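Local coordinates for 2-hydroxychromene-2-carboxylate isomerase (Pseudomonas putida, PDB 2IMF), which catalyses the reversible, glutathione-dependent isomerisation of 2-hydroxychromene-2-carboxylate to trans-o-hydroxybenzylidenepyruvate in the bacterial breakdown of naphthalene, at residues Ile91-Tyr94 and Tyr95-Ala98; Asp136-Ala139 and Phe140-Leu144. One frame throughout, in Å; residues are numbered along the deposited sequence.

Contact 1: Ile91-Tyr94 and Tyr95-Ala98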
loop_
_atom_site.group_PDB
_atom_site.type_symbol
_atom_site.label_atom_id
_atom_site.label_comp_id
_atom_site.label_asym_id
_atom_site.label_seq_id
_atom_site.Cartn_x
_atom_site.Cartn_y
_atom_site.Cartn_z
ATOM N N ILE A 91 -7.251 -0.060 -24.706
ATOM C CA ILE A 91 -7.063 -0.657 -26.030
ATOM C C ILE A 91 -6.299 0.298 -26.971
ATOM O O ILE A 91 -5.382 -0.089 -27.738
ATOM C CB ILE A 91 -8.384 -0.974 -26.617
ATOM C CG1 ILE A 91 -9.026 -2.165 -25.915
ATOM C CG2 ILE A 91 -8.172 -1.228 -28.126
ATOM C CD1 ILE A 91 -10.548 -2.462 -26.252
ATOM N N GLY A 92 -6.627 1.590 -26.880
ATOM C CA GLY A 92 -6.025 2.547 -27.759
ATOM C C GLY A 92 -4.521 2.675 -27.592
ATOM O O GLY A 92 -3.811 3.124 -28.525
ATOM N N PHE A 93 -3.988 2.287 -26.423
ATOM C CA PHE A 93 -2.547 2.275 -26.256
ATOM C C PHE A 93 -1.873 1.448 -27.364
ATOM O O PHE A 93 -0.769 1.767 -27.738
ATOM C CB PHE A 93 -2.164 1.706 -24.856
ATOM C CG PHE A 93 -0.704 1.372 -24.747
ATOM C CD1 PHE A 93 0.184 2.372 -24.545
ATOM C CD2 PHE A 93 -0.229 0.057 -24.890
ATOM C CE1 PHE A 93 1.541 2.141 -24.541
ATOM C CE2 PHE A 93 1.121 -0.212 -24.876
ATOM C CZ PHE A 93 1.984 0.835 -24.689
ATOM N N TYR A 94 -2.504 0.389 -27.802
ATOM C CA TYR A 94 -1.894 -0.458 -28.811
ATOM C C TYR A 94 -1.890 0.142 -30.204
ATOM O O TYR A 94 -1.323 -0.497 -31.116
ATOM C CB TYR A 94 -2.554 -1.852 -28.736
ATOM C CG TYR A 94 -2.226 -2.447 -27.358
ATOM C CD1 TYR A 94 -0.935 -2.903 -27.117
ATOM C CD2 TYR A 94 -3.156 -2.419 -26.299
ATOM C CE1 TYR A 94 -0.536 -3.334 -25.843
ATOM C CE2 TYR A 94 -2.805 -2.863 -25.037
ATOM C CZ TYR A 94 -1.478 -3.262 -24.808
ATOM O OH TYR A 94 -1.068 -3.699 -23.567
ATOM N N TYR A 95 -2.409 1.343 -30.397
ATOM C CA TYR A 95 -2.196 2.045 -31.671
ATOM C C TYR A 95 -0.818 2.722 -31.675
ATOM O O TYR A 95 -0.379 3.082 -32.743
ATOM C CB TYR A 95 -3.255 3.147 -31.758
ATOM C CG TYR A 95 -3.397 3.813 -33.125
ATOM C CD1 TYR A 95 -4.192 3.194 -34.072
ATOM C CD2 TYR A 95 -2.845 5.089 -33.404
ATOM C CE1 TYR A 95 -4.398 3.779 -35.344
ATOM C CE2 TYR A 95 -3.059 5.675 -34.674
ATOM C CZ TYR A 95 -3.865 5.018 -35.544
ATOM O OH TYR A 95 -4.016 5.638 -36.797
ATOM N N SER A 96 -0.176 2.973 -30.530
ATOM C CA SER A 96 1.003 3.796 -30.499
ATOM C C SER A 96 2.177 3.019 -31.042
ATOM O O SER A 96 2.201 1.790 -31.014
ATOM C CB SER A 96 1.262 4.314 -29.084
ATOM O OG SER A 96 1.546 3.291 -28.156
ATOM N N GLY A 97 3.135 3.771 -31.582
ATOM C CA GLY A 97 4.254 3.135 -32.318
ATOM C C GLY A 97 5.465 2.963 -31.420
ATOM O O GLY A 97 5.448 2.178 -30.467
ATOM N N ALA A 98 6.510 3.729 -31.686
ATOM C CA ALA A 98 7.725 3.552 -30.933
ATOM C C ALA A 98 7.626 4.304 -29.620
ATOM O O ALA A 98 6.587 4.926 -29.315
ATOM C CB ALA A 98 8.932 4.008 -31.742
HETATM O O HOH W 1 1.845 -0.163 -28.528
#

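Contact 2: Asp136-Ala139 and Phe140-Leu144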
loop_
_atom_site.group_PDB
_atom_site.type_symbol
_atom_site.label_atom_id
_atom_site.label_comp_id
_atom_site.label_asym_id
_atom_site.label_seq_id
_atom_site.Cartn_x
_atom_site.Cartn_y
_atom_site.Cartn_z
ATOM N N ASP A 136 -4.382 10.298 -37.085
ATOM C CA ASP A 136 -5.583 10.332 -37.892
ATOM C C ASP A 136 -6.767 9.839 -37.069
ATOM O O ASP A 136 -6.856 8.686 -36.657
ATOM C CB ASP A 136 -5.310 9.444 -39.118
ATOM C CG ASP A 136 -6.454 9.430 -40.115
ATOM O OD1 ASP A 136 -7.627 9.039 -39.842
ATOM O OD2 ASP A 136 -6.130 9.835 -41.262
ATOM N N ARG A 137 -7.632 10.801 -36.744
ATOM C CA ARG A 137 -8.714 10.488 -35.836
ATOM C C ARG A 137 -9.536 9.322 -36.297
ATOM O O ARG A 137 -9.825 8.441 -35.529
ATOM C CB ARG A 137 -9.664 11.708 -35.852
ATOM C CG ARG A 137 -10.867 11.488 -34.970
ATOM C CD ARG A 137 -12.096 12.397 -35.357
ATOM N NE ARG A 137 -12.310 12.536 -36.813
ATOM C CZ ARG A 137 -13.023 11.692 -37.570
ATOM N NH1 ARG A 137 -13.706 10.675 -37.035
ATOM N NH2 ARG A 137 -13.047 11.910 -38.885
ATOM N N SER A 138 -9.909 9.330 -37.581
ATOM C CA SER A 138 -10.760 8.263 -38.076
ATOM C C SER A 138 -10.020 6.868 -38.005
ATOM O O SER A 138 -10.662 5.876 -37.590
ATOM C CB SER A 138 -11.138 8.533 -39.543
ATOM O OG SER A 138 -11.958 7.461 -40.000
ATOM N N ALA A 139 -8.735 6.855 -38.348
ATOM C CA ALA A 139 -7.992 5.600 -38.291
ATOM C C ALA A 139 -7.935 5.154 -36.838
ATOM O O ALA A 139 -8.061 3.957 -36.576
ATOM C CB ALA A 139 -6.612 5.836 -38.869
ATOM N N PHE A 140 -7.719 6.059 -35.876
ATOM C CA PHE A 140 -7.635 5.649 -34.463
ATOM C C PHE A 140 -8.956 5.106 -34.001
ATOM O O PHE A 140 -9.016 4.089 -33.353
ATOM C CB PHE A 140 -7.102 6.832 -33.622
ATOM C CG PHE A 140 -6.964 6.536 -32.165
ATOM C CD1 PHE A 140 -6.212 5.484 -31.727
ATOM C CD2 PHE A 140 -7.571 7.354 -31.219
ATOM C CE1 PHE A 140 -6.078 5.165 -30.351
ATOM C CE2 PHE A 140 -7.409 7.120 -29.872
ATOM C CZ PHE A 140 -6.727 6.017 -29.399
ATOM N N GLU A 141 -10.017 5.815 -34.327
ATOM C CA GLU A 141 -11.321 5.387 -33.851
ATOM C C GLU A 141 -11.677 4.017 -34.455
ATOM O O GLU A 141 -12.253 3.128 -33.809
ATOM C CB GLU A 141 -12.396 6.401 -34.235
ATOM C CG GLU A 141 -12.276 7.678 -33.396
ATOM C CD GLU A 141 -13.196 8.775 -33.826
ATOM O OE1 GLU A 141 -13.839 8.691 -34.907
ATOM O OE2 GLU A 141 -13.221 9.776 -33.093
ATOM N N HIS A 142 -11.305 3.801 -35.737
ATOM C CA HIS A 142 -11.538 2.488 -36.331
ATOM C C HIS A 142 -10.710 1.431 -35.613
ATOM O O HIS A 142 -11.204 0.313 -35.376
ATOM C CB HIS A 142 -11.192 2.494 -37.838
ATOM C CG HIS A 142 -12.285 3.057 -38.686
ATOM N ND1 HIS A 142 -12.601 4.404 -38.724
ATOM C CD2 HIS A 142 -13.205 2.428 -39.466
ATOM C CE1 HIS A 142 -13.675 4.579 -39.494
ATOM N NE2 HIS A 142 -14.025 3.407 -39.988
ATOM N N PHE A 143 -9.452 1.731 -35.319
ATOM C CA PHE A 143 -8.628 0.795 -34.559
ATOM C C PHE A 143 -9.293 0.402 -33.225
ATOM O O PHE A 143 -9.356 -0.787 -32.846
ATOM C CB PHE A 143 -7.249 1.397 -34.322
ATOM C CG PHE A 143 -6.370 0.521 -33.469
ATOM C CD1 PHE A 143 -5.637 -0.542 -34.045
ATOM C CD2 PHE A 143 -6.267 0.747 -32.077
ATOM C CE1 PHE A 143 -4.884 -1.361 -33.233
ATOM C CE2 PHE A 143 -5.478 -0.083 -31.302
ATOM C CZ PHE A 143 -4.803 -1.139 -31.904
ATOM N N LEU A 144 -9.799 1.397 -32.495
ATOM C CA LEU A 144 -10.443 1.113 -31.157
ATOM C C LEU A 144 -11.530 0.081 -31.211
ATOM O O LEU A 144 -11.694 -0.675 -30.256
ATOM C CB LEU A 144 -11.048 2.384 -30.575
ATOM C CG LEU A 144 -9.957 3.369 -30.198
ATOM C CD1 LEU A 144 -10.579 4.688 -29.725
ATOM C CD2 LEU A 144 -9.067 2.821 -29.162
#

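Contact 1: Ile91-Tyr94 and Tyr95-Ala98
Phe93 O is gripped twice by Ser96: the hydroxyl donates to it, OG lying 2.8 Å from Phe93 O and nearly in line with the C=O bond, while the backbone Ser96 N comes in from above the carbonyl plane at 3.1 Å from the same oxygen. A water adds a weak third bond to Phe93 O and also donates to Ser96 O, so it bridges the two residues. The serine can close this clasp because its OG sits between its own backbone N and carbonyl carbon (chi1 64°), which turns the hydroxyl back along the chain. In that position OG also lies over one face of the Phe93 ring, 3.8 Å from Phe93 CE1.

One residue earlier, Tyr95 N donates to Gly92 O at 2.9 Å, and Tyr95 CB rests 3.3 Å from that same Gly92 O. The rings of the two tyrosines go separate ways. That of Tyr94 takes Phe93 CD2 over the centre of one face, 3.5 Å above its plane, and sends its OH to a hydrogen bond with Ala36 O. Phe93 itself packs on Ala102, Tyr105 and Val106 of helix 99-115, whereas Tyr95 turns to Trp135, Phe140 and Phe143.

Bonds from Tyr94 N to Ile91 O, Tyr95 N to Gly92 O and Ser96 N to Phe93 O all span three residues, the pattern of a 3-10-like turn, and here it finishes off helix 87-92 before the chain leads to the N-cap of helix 99-115.

Contact 2: Asp136-Ala139 and Phe140-Leu144
Phe140 N donates to Asp136 O at 2.9 Å, and this is the first rung of the helix. Asp136 is the N-cap: its OD1 accepts from Ala139 N at 2.9 Å, so side chain and carbonyl of one residue serve two successive amides. The Phe140 ring swings off to the buried side.

Glu141 repeats the rung to Arg137 O and adds a salt bridge one turn back, described here for one of the two conformers modelled for Arg137 and so perhaps only part-time. Its OE1 lies 2.9 Å from Arg137 NH1, at the edge of the guanidinium, but the bond is weak, bent to 130°, and the two planes stand 65° apart. The other oxygen rests against the aliphatic part of the arginine, OE2 being 3.5 Å from Arg137 CG. In this conformer the arginine bends at chi3, which folds its head round toward the acid; its NH2 salt-bridges a phosphate ion, probably from the crystallisation liquor, that Ser138 OG also binds. An alanine at Glu141 would probably leave Arg137 NH1 without this acidic partner, with the phosphate still holding NH2.

His142 holds Ser138 O twice. Its backbone N and its ring ND1 reach that oxygen from opposite faces of the carbonyl plane, ND1 at 2.7 Å with the oxygen almost in the imidazole plane. CG beside the backbone N (chi1 -81°) brings the ring back over the preceding turn. Phe143 N bonds to Ala139 O. Leu144 N bonds to Phe140 O, and its CD1 lies over one face of the Phe140 ring, offset toward the rim.

Arg137 and His142 lie on the exposed side of helix 137-145, while Phe140 and Leu144 pack on helix 125-133 and Phe143 meets the loop after helix 87-92.

Overall arrangement
Following the chain from its N terminus, contact 1 comes first, ending helix 87-92 and turning toward helix 99-115; contact 2 follows after helices 99-115 and 125-133, along helix 137-145 from its N-cap. Both are local, one a turn and the other a stretch of helix; they run in series, neither nested nor crossing, and neither closes a long loop. They touch directly: Tyr95 OH lies 3.3 Å from Ala139 CB, the Tyr95 ring meets Phe140 and Phe143 edge-to-face, and Leu144 CD2 comes within 3.4 Å of Gly92 CA. The pair therefore joins the end of helix 87-92 and the loop after it to one side of helix 137-145, contact 1 facing the sheet of this DsbA-like thioredoxin-fold enzyme and contact 2 further out.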